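Local coordinates for Ufm1-specific protease (Caenorhabditis elegans, PDB 5EJJ), which is a thiol protease that cleaves the peptide bond at the C-terminal glycine of the ubiquitin-like modifier ufm-1 and helps bring odorant receptors to olfactory cilia, at residues A10-Y15 against R105-F110; E66-A71 against A268-M273; T94-S99 against D112-F117; G241-P246 against E262-R267. All blocks are in the same frame, centred on the assembly; numbering follows the deposited sequence.

In the fold
Helix 8-19 comes first and pairs in contact 1 with the turn and helix start at 105-110. This closes a loop through the first sheet. Contact 3 opens at strand 94-97 before that loop ends and closes at 112-117, so the two cross; their centres are about 10 Å apart and they share helix 107-113. Contact 2 opens at 66-71 and closes only at 268-273. It encloses contacts 3 and 4 along the chain and crosses contact 1. Contact 4 sets strand 235-247 of the second sheet against helix 253-280. Contact 2 uses the same helix to join the N-terminal MPN region to this second region, related to the N-terminal part of Ufm1-specific protease 2.

Contact 1 of 4, residues A10-Y15 against R105-F110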
loop_
_atom_site.group_PDB
_atom_site.type_symbol
_atom_site.label_atom_id
_atom_site.label_comp_id
_atom_site.label_asym_id
_atom_site.label_seq_id
_atom_site.Cartn_x
_atom_site.Cartn_y
_atom_site.Cartn_z
ATOM N N ALA A 10 -7.008 8.306 -12.755
ATOM C CA ALA A 10 -7.223 7.561 -11.518
ATOM C C ALA A 10 -8.703 7.204 -11.399
ATOM O O ALA A 10 -9.053 6.042 -11.173
ATOM C CB ALA A 10 -6.760 8.367 -10.363
ATOM N N MET A 11 -9.562 8.207 -11.607
ATOM C CA MET A 11 -11.017 8.026 -11.646
ATOM C C MET A 11 -11.456 6.940 -12.612
ATOM O O MET A 11 -12.154 6.027 -12.200
ATOM C CB MET A 11 -11.715 9.324 -12.018
ATOM C CG MET A 11 -13.227 9.177 -12.165
ATOM S SD MET A 11 -14.088 10.725 -12.595
ATOM C CE MET A 11 -13.367 11.115 -14.187
ATOM N N PHE A 12 -11.051 7.047 -13.886
ATOM C CA PHE A 12 -11.378 6.060 -14.922
ATOM C C PHE A 12 -10.989 4.663 -14.486
ATOM O O PHE A 12 -11.757 3.705 -14.631
ATOM C CB PHE A 12 -10.639 6.365 -16.224
ATOM C CG PHE A 12 -11.048 7.651 -16.866
ATOM C CD1 PHE A 12 -12.362 8.104 -16.767
ATOM C CD2 PHE A 12 -10.124 8.421 -17.546
ATOM C CE1 PHE A 12 -12.751 9.306 -17.335
ATOM C CE2 PHE A 12 -10.503 9.621 -18.117
ATOM C CZ PHE A 12 -11.826 10.064 -18.010
ATOM N N GLN A 13 -9.781 4.546 -13.956
ATOM C CA GLN A 13 -9.311 3.269 -13.463
ATOM C C GLN A 13 -10.183 2.734 -12.333
ATOM O O GLN A 13 -10.298 1.531 -12.150
ATOM C CB GLN A 13 -7.888 3.403 -12.964
ATOM C CG GLN A 13 -7.333 2.106 -12.474
ATOM C CD GLN A 13 -7.247 1.113 -13.584
ATOM O OE1 GLN A 13 -6.934 1.474 -14.721
ATOM N NE2 GLN A 13 -7.534 -0.146 -13.280
ATOM N N ASN A 14 -10.784 3.615 -11.547
ATOM C CA ASN A 14 -11.630 3.126 -10.478
ATOM C C ASN A 14 -12.896 2.524 -11.048
ATOM O O ASN A 14 -13.293 1.432 -10.648
ATOM C CB ASN A 14 -11.952 4.225 -9.485
ATOM C CG ASN A 14 -10.939 4.319 -8.356
ATOM O OD1 ASN A 14 -9.978 3.545 -8.273
ATOM N ND2 ASN A 14 -11.154 5.288 -7.476
ATOM N N TYR A 15 -13.514 3.231 -11.994
ATOM C CA TYR A 15 -14.674 2.716 -12.725
ATOM C C TYR A 15 -14.335 1.393 -13.376
ATOM O O TYR A 15 -15.135 0.450 -13.371
ATOM C CB TYR A 15 -15.098 3.670 -13.821
ATOM C CG TYR A 15 -16.329 3.202 -14.563
ATOM C CD1 TYR A 15 -16.221 2.366 -15.662
ATOM C CD2 TYR A 15 -17.604 3.617 -14.171
ATOM C CE1 TYR A 15 -17.344 1.937 -16.352
ATOM C CE2 TYR A 15 -18.738 3.199 -14.851
ATOM C CZ TYR A 15 -18.605 2.348 -15.947
ATOM O OH TYR A 15 -19.729 1.916 -16.642
ATOM N N ARG A 105 -12.011 6.295 -21.629
ATOM C CA ARG A 105 -11.103 7.085 -20.809
ATOM C C ARG A 105 -10.717 8.384 -21.504
ATOM O O ARG A 105 -9.541 8.651 -21.739
ATOM C CB ARG A 105 -9.859 6.290 -20.401
ATOM C CG ARG A 105 -10.170 4.940 -19.812
ATOM C CD ARG A 105 -8.966 4.329 -19.116
ATOM N NE ARG A 105 -9.229 2.943 -18.718
ATOM C CZ ARG A 105 -8.542 2.274 -17.791
ATOM N NH1 ARG A 105 -7.547 2.871 -17.136
ATOM N NH2 ARG A 105 -8.860 1.010 -17.501
ATOM N N SER A 106 -11.712 9.205 -21.804
ATOM C CA SER A 106 -11.453 10.477 -22.460
ATOM C C SER A 106 -11.351 11.667 -21.516
ATOM O O SER A 106 -12.373 12.249 -21.145
ATOM C CB SER A 106 -12.549 10.765 -23.476
ATOM O OG SER A 106 -12.400 12.062 -24.018
ATOM N N ILE A 107 -10.126 12.051 -21.151
ATOM C CA ILE A 107 -9.916 13.295 -20.402
ATOM C C ILE A 107 -10.510 14.401 -21.242
ATOM O O ILE A 107 -11.099 15.361 -20.738
ATOM C CB ILE A 107 -8.425 13.592 -20.189
ATOM C CG1 ILE A 107 -7.894 12.781 -19.004
ATOM C CG2 ILE A 107 -8.192 15.098 -19.983
ATOM C CD1 ILE A 107 -6.382 12.889 -18.822
ATOM N N SER A 108 -10.334 14.209 -22.546
ATOM C CA SER A 108 -10.895 15.020 -23.617
ATOM C C SER A 108 -12.413 15.348 -23.311
ATOM O O SER A 108 -12.798 16.520 -23.129
ATOM C CB SER A 108 -10.610 14.313 -25.010
ATOM O OG SER A 108 -9.465 13.390 -25.074
ATOM N N GLU A 109 -13.251 14.315 -23.184
ATOM C CA GLU A 109 -14.696 14.501 -22.985
ATOM C C GLU A 109 -15.076 14.991 -21.591
ATOM O O GLU A 109 -16.056 15.744 -21.422
ATOM C CB GLU A 109 -15.458 13.197 -23.238
ATOM C CG GLU A 109 -15.383 12.642 -24.657
ATOM C CD GLU A 109 -16.105 11.294 -24.793
ATOM O OE1 GLU A 109 -15.573 10.379 -25.478
ATOM O OE2 GLU A 109 -17.209 11.159 -24.203
ATOM N N PHE A 110 -14.325 14.519 -20.591
ATOM C CA PHE A 110 -14.578 14.846 -19.180
ATOM C C PHE A 110 -14.475 16.349 -18.903
ATOM O O PHE A 110 -15.235 16.896 -18.106
ATOM C CB PHE A 110 -13.641 14.069 -18.238
ATOM C CG PHE A 110 -13.701 14.544 -16.809
ATOM C CD1 PHE A 110 -14.668 14.053 -15.943
ATOM C CD2 PHE A 110 -12.810 15.504 -16.337
ATOM C CE1 PHE A 110 -14.739 14.498 -14.630
ATOM C CE2 PHE A 110 -12.883 15.963 -15.017
ATOM C CZ PHE A 110 -13.848 15.461 -14.165
#
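Phe12 pushes its ring from helix 8-19 into the bend where 105-110 passes from one helix to the next. Arg105 closes this hollow over one face. Arg105 CA lies 3.8 Å from the centroid of the Phe12 ring, 18° off the ring normal, which is a CH-pi contact. Further round, Phe12 CD2 is 3.6 Å from Arg105 CB. At the edge of the ring stand Ile107 N and Phe110 CB. Phe12 CG is turned anti to its own carbonyl carbon (chi1 -65°), and this sends the ring out from the helix to the bend.

The bend itself joins two helix ends. Arg105, with positive phi, is the C-prime residue of a Schellman motif that ends helix 99-104. Ser106 is the N-cap of helix 107-113 and takes a bond from Glu109 N to its OG. The segment 105-110 belongs to the MPN region of the protease.

A second bump is the Met11 methyl, which sits against the CD1-CE1 side of Phe110. Met11 CE rests 3.7 Å from Phe110 CD1. The Met11 sulfur lies obliquely to the same ring, in a Met-aromatic contact. Leu95 of strand 94-97 touches both side chains.

From the ring face the Arg105 chain runs back past Phe12 CB toward helix 8-19, against the direction of the Phe12 side chain. It is extended from CG to NE and brings its guanidinium to Gln13. Arg105 NH1 gives a hydrogen bond to Gln13 OE1 at 2.9 Å. NH2 adds a weak one to the same oxygen. The amide and guanidinium planes stand 59° apart.

Contact 2 of 4, residues E66-A71 against A268-M273; sequences ESSLSA and ANNTMM
Asn270 brings its amide nitrogen between two serines near the end of helix 59-68. Asn270 ND2 donates to Ser67 OG at 2.6 Å, with an N-H...O angle of 162°. Ser67 OG lies close to the amide plane. The second bond, from Asn270 ND2 to Ser68 OG at 2.9 Å, is weak and bent.

Asn270 has CG anti to the backbone N (chi1 -153°), which carries the amide across to the serines. Ser67 OG sits between its backbone N and carbonyl carbon (chi1 89°), and there it meets both Asn270 ND2 and Phe64 O, one turn back. Ser68 OG also bonds to Phe64 O, which is its stronger partner.

The other side of the amide is held too, since Asn270 OD1 accepts from Gln305 N. With an alanine in place of Asn270, Gln305 N and the two serine hydroxyls would probably lose this shared partner, and a gap would be likely to open between the helices.

Apolar cover is slight: Ser67 CB is 4.4 Å from Asn269 CB. The contact is buried and joins helix 59-68 of the MPN region to helix 253-280. Strand 302-306 runs beside both, with Ser68 bonded to His303 through the backbone.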
loop_
_atom_site.group_PDB
_atom_site.type_symbol
_atom_site.label_atom_id
_atom_site.label_comp_id
_atom_site.label_asym_id
_atom_site.label_seq_id
_atom_site.Cartn_x
_atom_site.Cartn_y
_atom_site.Cartn_z
ATOM N N GLU A 66 -16.044 7.175 4.246
ATOM C CA GLU A 66 -15.372 8.354 4.794
ATOM C C GLU A 66 -14.545 8.003 6.032
ATOM O O GLU A 66 -13.470 8.563 6.238
ATOM C CB GLU A 66 -16.397 9.450 5.100
ATOM C CG GLU A 66 -15.851 10.879 5.298
ATOM C CD GLU A 66 -16.934 11.958 4.996
ATOM O OE1 GLU A 66 -16.640 13.190 5.033
ATOM O OE2 GLU A 66 -18.098 11.562 4.713
ATOM N N SER A 67 -15.009 7.050 6.832
ATOM C CA SER A 67 -14.291 6.714 8.047
ATOM C C SER A 67 -13.011 5.961 7.721
ATOM O O SER A 67 -12.138 5.765 8.576
ATOM C CB SER A 67 -15.163 5.869 8.978
ATOM O OG SER A 67 -15.044 4.477 8.717
ATOM N N SER A 68 -12.902 5.525 6.478
ATOM C CA SER A 68 -11.762 4.724 6.073
ATOM C C SER A 68 -10.687 5.511 5.360
ATOM O O SER A 68 -9.606 5.000 5.133
ATOM C CB SER A 68 -12.237 3.597 5.198
ATOM O OG SER A 68 -13.128 2.796 5.954
ATOM N N LEU A 69 -10.989 6.757 5.021
ATOM C CA LEU A 69 -10.053 7.628 4.342
ATOM C C LEU A 69 -9.287 8.488 5.343
ATOM O O LEU A 69 -9.695 8.626 6.497
ATOM C CB LEU A 69 -10.812 8.503 3.363
ATOM C CG LEU A 69 -11.760 7.657 2.533
ATOM C CD1 LEU A 69 -12.551 8.529 1.617
ATOM C CD2 LEU A 69 -10.959 6.679 1.740
ATOM N N SER A 70 -8.170 9.054 4.897
ATOM C CA SER A 70 -7.342 9.884 5.759
ATOM C C SER A 70 -8.079 11.110 6.199
ATOM O O SER A 70 -8.879 11.663 5.456
ATOM C CB SER A 70 -6.058 10.306 5.066
ATOM O OG SER A 70 -5.069 9.308 5.201
ATOM N N ALA A 71 -7.752 11.540 7.412
ATOM C CA ALA A 71 -8.515 12.527 8.159
ATOM C C ALA A 71 -8.651 13.874 7.459
ATOM O O ALA A 71 -9.621 14.590 7.708
ATOM C CB ALA A 71 -7.929 12.698 9.530
ATOM N N ALA A 268 -12.715 4.823 15.396
ATOM C CA ALA A 268 -13.734 4.325 16.322
ATOM C C ALA A 268 -15.018 4.008 15.555
ATOM O O ALA A 268 -15.553 2.917 15.677
ATOM C CB ALA A 268 -13.998 5.303 17.426
ATOM N N ASN A 269 -15.486 4.950 14.743
ATOM C CA ASN A 269 -16.645 4.717 13.904
ATOM C C ASN A 269 -16.482 3.491 13.009
ATOM O O ASN A 269 -17.427 2.745 12.788
ATOM C CB ASN A 269 -16.924 5.947 13.050
ATOM C CG ASN A 269 -17.241 7.185 13.887
ATOM O OD1 ASN A 269 -17.693 7.086 15.036
ATOM N ND2 ASN A 269 -17.006 8.366 13.309
ATOM N N ASN A 270 -15.277 3.286 12.495
ATOM C CA ASN A 270 -14.993 2.135 11.664
ATOM C C ASN A 270 -15.126 0.844 12.441
ATOM O O ASN A 270 -15.667 -0.120 11.925
ATOM C CB ASN A 270 -13.593 2.226 11.070
ATOM C CG ASN A 270 -13.467 1.468 9.750
ATOM O OD1 ASN A 270 -13.092 0.288 9.717
ATOM N ND2 ASN A 270 -13.801 2.143 8.650
ATOM N N THR A 271 -14.625 0.829 13.679
ATOM C CA THR A 271 -14.713 -0.339 14.570
ATOM C C THR A 271 -16.163 -0.616 14.906
ATOM O O THR A 271 -16.613 -1.760 14.928
ATOM C CB THR A 271 -13.998 -0.075 15.901
ATOM O OG1 THR A 271 -12.600 0.141 15.664
ATOM C CG2 THR A 271 -14.189 -1.249 16.864
ATOM N N MET A 272 -16.880 0.469 15.172
ATOM C CA MET A 272 -18.295 0.433 15.465
ATOM C C MET A 272 -19.024 -0.244 14.316
ATOM O O MET A 272 -19.754 -1.216 14.512
ATOM C CB MET A 272 -18.796 1.862 15.655
ATOM C CG MET A 272 -20.295 1.999 15.921
ATOM S SD MET A 272 -21.283 2.764 14.602
ATOM C CE MET A 272 -22.065 1.302 13.931
ATOM N N MET A 273 -18.802 0.256 13.110
ATOM C CA MET A 273 -19.494 -0.269 11.949
ATOM C C MET A 273 -19.180 -1.745 11.633
ATOM O O MET A 273 -20.073 -2.494 11.244
ATOM C CB MET A 273 -19.259 0.620 10.732
ATOM C CG MET A 273 -20.064 1.904 10.741
ATOM S SD MET A 273 -19.701 3.009 9.341
ATOM C CE MET A 273 -19.128 4.459 10.220
#

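Contact 3 of 4, residues T94-S99 against D112-F117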
loop_
_atom_site.group_PDB
_atom_site.type_symbol
_atom_site.label_atom_id
_atom_site.label_comp_id
_atom_site.label_asym_id
_atom_site.label_seq_id
_atom_site.Cartn_x
_atom_site.Cartn_y
_atom_site.Cartn_z
ATOM N N THR A 94 -21.733 17.971 -8.494
ATOM C CA THR A 94 -21.903 16.648 -9.106
ATOM C C THR A 94 -21.096 16.497 -10.395
ATOM O O THR A 94 -21.183 17.336 -11.299
ATOM C CB THR A 94 -23.376 16.290 -9.370
ATOM O OG1 THR A 94 -24.123 16.390 -8.148
ATOM C CG2 THR A 94 -23.466 14.868 -9.877
ATOM N N LEU A 95 -20.286 15.447 -10.473
ATOM C CA LEU A 95 -19.592 15.163 -11.721
ATOM C C LEU A 95 -20.616 14.636 -12.723
ATOM O O LEU A 95 -21.478 13.798 -12.383
ATOM C CB LEU A 95 -18.469 14.140 -11.531
ATOM C CG LEU A 95 -17.286 14.472 -10.619
ATOM C CD1 LEU A 95 -16.328 13.295 -10.609
ATOM C CD2 LEU A 95 -16.584 15.725 -11.076
ATOM N N GLN A 96 -20.539 15.138 -13.953
ATOM C CA GLN A 96 -21.368 14.595 -15.017
ATOM C C GLN A 96 -20.539 13.637 -15.845
ATOM O O GLN A 96 -19.449 13.974 -16.296
ATOM C CB GLN A 96 -21.950 15.716 -15.862
ATOM C CG GLN A 96 -22.839 16.651 -15.054
ATOM C CD GLN A 96 -23.992 15.919 -14.392
ATOM O OE1 GLN A 96 -24.503 14.922 -14.916
ATOM N NE2 GLN A 96 -24.408 16.410 -13.229
ATOM N N LEU A 97 -21.040 12.425 -16.008
ATOM C CA LEU A 97 -20.251 11.376 -16.632
ATOM C C LEU A 97 -21.070 10.593 -17.642
ATOM O O LEU A 97 -22.297 10.543 -17.548
ATOM C CB LEU A 97 -19.734 10.406 -15.572
ATOM C CG LEU A 97 -18.791 10.899 -14.485
ATOM C CD1 LEU A 97 -18.304 9.702 -13.675
ATOM C CD2 LEU A 97 -17.633 11.671 -15.081
ATOM N N THR A 98 -20.385 9.980 -18.601
ATOM C CA THR A 98 -21.031 9.117 -19.574
ATOM C C THR A 98 -20.274 7.801 -19.594
ATOM O O THR A 98 -19.099 7.755 -19.203
ATOM C CB THR A 98 -20.971 9.716 -20.977
ATOM O OG1 THR A 98 -19.671 9.484 -21.537
ATOM C CG2 THR A 98 -21.245 11.216 -20.932
ATOM N N SER A 99 -20.930 6.735 -20.052
ATOM C CA SER A 99 -20.281 5.426 -20.109
ATOM C C SER A 99 -19.282 5.378 -21.260
ATOM O O SER A 99 -18.328 4.586 -21.243
ATOM C CB SER A 99 -21.315 4.314 -20.245
ATOM O OG SER A 99 -21.990 4.080 -19.015
ATOM N N ASP A 112 -15.187 18.800 -20.921
ATOM C CA ASP A 112 -16.267 19.547 -21.584
ATOM C C ASP A 112 -17.558 19.449 -20.807
ATOM O O ASP A 112 -18.387 20.367 -20.813
ATOM C CB ASP A 112 -16.532 18.989 -22.977
ATOM C CG ASP A 112 -15.381 19.227 -23.925
ATOM O OD1 ASP A 112 -14.598 18.267 -24.159
ATOM O OD2 ASP A 112 -15.264 20.378 -24.427
ATOM N N MET A 113 -17.728 18.308 -20.156
ATOM C CA MET A 113 -18.904 18.058 -19.355
ATOM C C MET A 113 -18.806 18.657 -17.943
ATOM O O MET A 113 -19.814 18.727 -17.225
ATOM C CB MET A 113 -19.120 16.559 -19.270
ATOM C CG MET A 113 -20.553 16.154 -19.283
ATOM S SD MET A 113 -20.858 15.173 -20.739
ATOM C CE MET A 113 -20.546 16.416 -22.005
ATOM N N ASN A 114 -17.600 19.082 -17.543
ATOM C CA ASN A 114 -17.353 19.530 -16.160
ATOM C C ASN A 114 -16.423 20.756 -16.062
ATOM O O ASN A 114 -15.272 20.658 -15.610
ATOM C CB ASN A 114 -16.848 18.365 -15.279
ATOM C CG ASN A 114 -17.778 17.138 -15.323
ATOM O OD1 ASN A 114 -18.736 17.024 -14.541
ATOM N ND2 ASN A 114 -17.492 16.218 -16.244
ATOM N N VAL A 115 -16.954 21.917 -16.454
ATOM C CA VAL A 115 -16.130 23.111 -16.705
ATOM C C VAL A 115 -15.245 23.580 -15.542
ATOM O O VAL A 115 -14.161 24.129 -15.771
ATOM C CB VAL A 115 -16.951 24.318 -17.283
ATOM C CG1 VAL A 115 -17.816 23.870 -18.427
ATOM C CG2 VAL A 115 -17.796 24.959 -16.224
ATOM N N MET A 116 -15.679 23.375 -14.304
ATOM C CA MET A 116 -14.869 23.885 -13.214
ATOM C C MET A 116 -13.729 22.950 -12.797
ATOM O O MET A 116 -12.887 23.324 -11.984
ATOM C CB MET A 116 -15.706 24.380 -12.027
ATOM C CG MET A 116 -16.574 23.361 -11.326
ATOM S SD MET A 116 -17.148 24.035 -9.736
ATOM C CE MET A 116 -18.469 22.888 -9.319
ATOM N N PHE A 117 -13.655 21.768 -13.401
ATOM C CA PHE A 117 -12.568 20.843 -13.077
ATOM C C PHE A 117 -11.366 20.911 -14.000
ATOM O O PHE A 117 -11.510 21.189 -15.184
ATOM C CB PHE A 117 -13.088 19.417 -12.992
ATOM C CG PHE A 117 -13.941 19.195 -11.804
ATOM C CD1 PHE A 117 -15.250 19.650 -11.792
ATOM C CD2 PHE A 117 -13.424 18.593 -10.671
ATOM C CE1 PHE A 117 -16.039 19.481 -10.687
ATOM C CE2 PHE A 117 -14.217 18.416 -9.555
ATOM C CZ PHE A 117 -15.526 18.864 -9.562
#
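The Phe117 ring carries Leu95 on one face. Leu95 CD2 is 3.8 Å from the centroid of the Phe117 ring and 18° off its normal, a CH-pi contact. It is offset toward the rim, so that CZ is the nearest ring atom. At the edge of the ring, in its plane, lies Asn114 O. Two more aromatic rings adjoin Phe117: Phe93 meets it edge-to-face, and Trp4 meets it with the planes inclined.

The second flat group is the amide of Asn114. It meets the backbone of Gln96 edge-on and bonds it twice. Gln96 N donates to Asn114 OD1 at 2.7 Å, almost straight at 174°. Asn114 ND2 donates to Gln96 O at 3.0 Å. Each donor meets a lone pair in the carbonyl plane of its acceptor, and Gln96 O also lies in the plane of the Asn114 amide. ND2 gives a further bond to Phe110 O, so the amide is held at both ends and is unlikely to turn. Having CG anti to the carbonyl carbon (chi1 -54°) points the Asn114 amide at the strand.

Met113 covers the neighbouring part of the strand. Met113 CG is 3.7 Å from Gln96 CB, and Met113 SD is 4.0 Å from Thr98 CG2. The Thr98 hydroxyl caps helix 99-104 through Met101 N.

Strand 94-97 is the outermost strand of its sheet, and 74-81 is its neighbour there. On the other edge, the Asn114 amide bonds a residue of the strand as a backbone partner would. A type I beta turn from Asn114 to Phe117 follows. The loop after helix 107-113 is thus fastened to an edge strand of the MPN region.

Contact 4 of 4, residues G241-P246 against E262-R267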
loop_
_atom_site.group_PDB
_atom_site.type_symbol
_atom_site.label_atom_id
_atom_site.label_comp_id
_atom_site.label_asym_id
_atom_site.label_seq_id
_atom_site.Cartn_x
_atom_site.Cartn_y
_atom_site.Cartn_z
ATOM N N GLY A 241 -5.281 -0.300 18.706
ATOM C CA GLY A 241 -4.709 -0.280 17.375
ATOM C C GLY A 241 -4.117 1.042 16.928
ATOM O O GLY A 241 -4.194 2.026 17.655
ATOM N N GLU A 242 -3.519 1.042 15.731
ATOM C CA GLU A 242 -2.921 2.223 15.126
ATOM C C GLU A 242 -3.947 3.313 14.963
ATOM O O GLU A 242 -5.119 3.036 14.730
ATOM C CB GLU A 242 -2.439 1.910 13.715
ATOM C CG GLU A 242 -1.310 0.906 13.585
ATOM C CD GLU A 242 -0.797 0.759 12.126
ATOM O OE1 GLU A 242 -1.633 0.782 11.169
ATOM O OE2 GLU A 242 0.451 0.629 11.945
ATOM N N VAL A 243 -3.507 4.560 15.059
ATOM C CA VAL A 243 -4.271 5.663 14.510
ATOM C C VAL A 243 -3.309 6.563 13.736
ATOM O O VAL A 243 -2.384 7.134 14.312
ATOM C CB VAL A 243 -4.994 6.456 15.585
ATOM C CG1 VAL A 243 -5.774 7.578 14.966
ATOM C CG2 VAL A 243 -5.929 5.558 16.350
ATOM N N VAL A 244 -3.531 6.667 12.421
ATOM C CA VAL A 244 -2.619 7.347 11.505
ATOM C C VAL A 244 -3.256 8.593 10.930
ATOM O O VAL A 244 -4.374 8.541 10.432
ATOM C CB VAL A 244 -2.269 6.459 10.328
ATOM C CG1 VAL A 244 -1.198 7.106 9.532
ATOM C CG2 VAL A 244 -1.824 5.105 10.808
ATOM N N PHE A 245 -2.550 9.719 11.004
ATOM C CA PHE A 245 -3.006 10.957 10.373
ATOM C C PHE A 245 -1.864 11.703 9.672
ATOM O O PHE A 245 -0.722 11.666 10.130
ATOM C CB PHE A 245 -3.704 11.853 11.379
ATOM C CG PHE A 245 -2.823 12.353 12.493
ATOM C CD1 PHE A 245 -2.614 11.586 13.634
ATOM C CD2 PHE A 245 -2.251 13.624 12.433
ATOM C CE1 PHE A 245 -1.833 12.068 14.687
ATOM C CE2 PHE A 245 -1.459 14.110 13.482
ATOM C CZ PHE A 245 -1.252 13.325 14.611
ATOM N N PRO A 246 -2.163 12.360 8.538
ATOM C CA PRO A 246 -1.134 13.048 7.759
ATOM C C PRO A 246 -0.550 14.309 8.390
ATOM O O PRO A 246 -1.277 15.153 8.888
ATOM C CB PRO A 246 -1.865 13.408 6.466
ATOM C CG PRO A 246 -3.266 13.355 6.804
ATOM C CD PRO A 246 -3.417 12.273 7.785
ATOM N N GLU A 262 -9.869 13.943 14.456
ATOM C CA GLU A 262 -10.705 13.336 13.409
ATOM C C GLU A 262 -10.229 11.929 13.048
ATOM O O GLU A 262 -11.044 11.029 12.796
ATOM C CB GLU A 262 -10.721 14.186 12.142
ATOM C CG GLU A 262 -11.546 13.601 10.978
ATOM C CD GLU A 262 -13.057 13.651 11.208
ATOM O OE1 GLU A 262 -13.526 14.398 12.108
ATOM O OE2 GLU A 262 -13.789 12.933 10.485
ATOM N N ALA A 263 -8.907 11.755 13.022
ATOM C CA ALA A 263 -8.302 10.474 12.703
ATOM C C ALA A 263 -8.790 9.421 13.696
ATOM O O ALA A 263 -9.289 8.351 13.302
ATOM C CB ALA A 263 -6.796 10.590 12.725
ATOM N N PHE A 264 -8.668 9.750 14.982
ATOM C CA PHE A 264 -9.112 8.874 16.057
ATOM C C PHE A 264 -10.620 8.582 16.021
ATOM O O PHE A 264 -11.042 7.447 16.278
ATOM C CB PHE A 264 -8.742 9.447 17.430
ATOM C CG PHE A 264 -9.329 8.674 18.552
ATOM C CD1 PHE A 264 -10.453 9.121 19.198
ATOM C CD2 PHE A 264 -8.804 7.444 18.907
ATOM C CE1 PHE A 264 -11.025 8.373 20.223
ATOM C CE2 PHE A 264 -9.377 6.687 19.922
ATOM C CZ PHE A 264 -10.481 7.152 20.587
ATOM N N ASN A 265 -11.430 9.596 15.718
ATOM C CA ASN A 265 -12.862 9.379 15.660
ATOM C C ASN A 265 -13.279 8.460 14.511
ATOM O O ASN A 265 -14.202 7.667 14.665
ATOM C CB ASN A 265 -13.644 10.690 15.638
ATOM C CG ASN A 265 -13.431 11.536 16.896
ATOM O OD1 ASN A 265 -12.909 11.066 17.912
ATOM N ND2 ASN A 265 -13.842 12.795 16.828
ATOM N N ARG A 266 -12.580 8.527 13.376
ATOM C CA ARG A 266 -12.931 7.696 12.226
ATOM C C ARG A 266 -12.627 6.234 12.492
ATOM O O ARG A 266 -13.384 5.346 12.109
ATOM C CB ARG A 266 -12.192 8.166 10.981
ATOM C CG ARG A 266 -12.626 9.532 10.507
ATOM C CD ARG A 266 -12.133 9.842 9.144
ATOM N NE ARG A 266 -12.643 11.121 8.682
ATOM C CZ ARG A 266 -12.222 11.738 7.581
ATOM N NH1 ARG A 266 -11.281 11.204 6.822
ATOM N NH2 ARG A 266 -12.734 12.895 7.233
ATOM N N ARG A 267 -11.507 5.977 13.145
ATOM C CA ARG A 267 -11.169 4.616 13.515
ATOM C C ARG A 267 -12.193 4.015 14.471
ATOM O O ARG A 267 -12.474 2.826 14.400
ATOM C CB ARG A 267 -9.801 4.587 14.181
ATOM C CG ARG A 267 -8.647 4.743 13.261
ATOM C CD ARG A 267 -8.220 3.396 12.751
ATOM N NE ARG A 267 -7.101 3.538 11.831
ATOM C CZ ARG A 267 -6.579 2.544 11.126
ATOM N NH1 ARG A 267 -7.077 1.314 11.221
ATOM N NH2 ARG A 267 -5.561 2.794 10.312
HETATM O O HOH W 1 -5.793 6.122 11.097
#
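Val243 and Arg267 lie alongside and point opposite ways, with Val243 CG2 4.2 Å from Arg267 CG. The other methyl of Val243 lies against the helix backbone: CG1 is 3.6 Å from Phe264 N. With CG1 anti to the backbone N (chi1 -180°), this methyl is set against the helix, where it also touches the Ala263 methyl. CG2 meets the Phe264 ring at its edge. Ala263 CB is 3.6 Å from Phe245 CB.

Arg267 lays one face of its guanidinium over a strand carbonyl, with Glu242 O about 3.5 Å above the plane. At the guanidinium edge, one water accepts from Arg267 NE at 3.0 Å and from Val244 N at 2.7 Å. NH1 turns away to Gln305 OE1 and Ala291 O. A leucine in place of Arg267 would probably leave the water, Gln305 OE1 and Ala291 O without this donor.

The axes of segments 241-246 and 262-267 approach to 7.7 Å, with their N-to-C directions 137° apart. Strand 235-247 is outermost in its sheet, beside strand 127-139, and helix 253-280 packs on it. Strands 289-293 and 302-306 flank the Arg267 side.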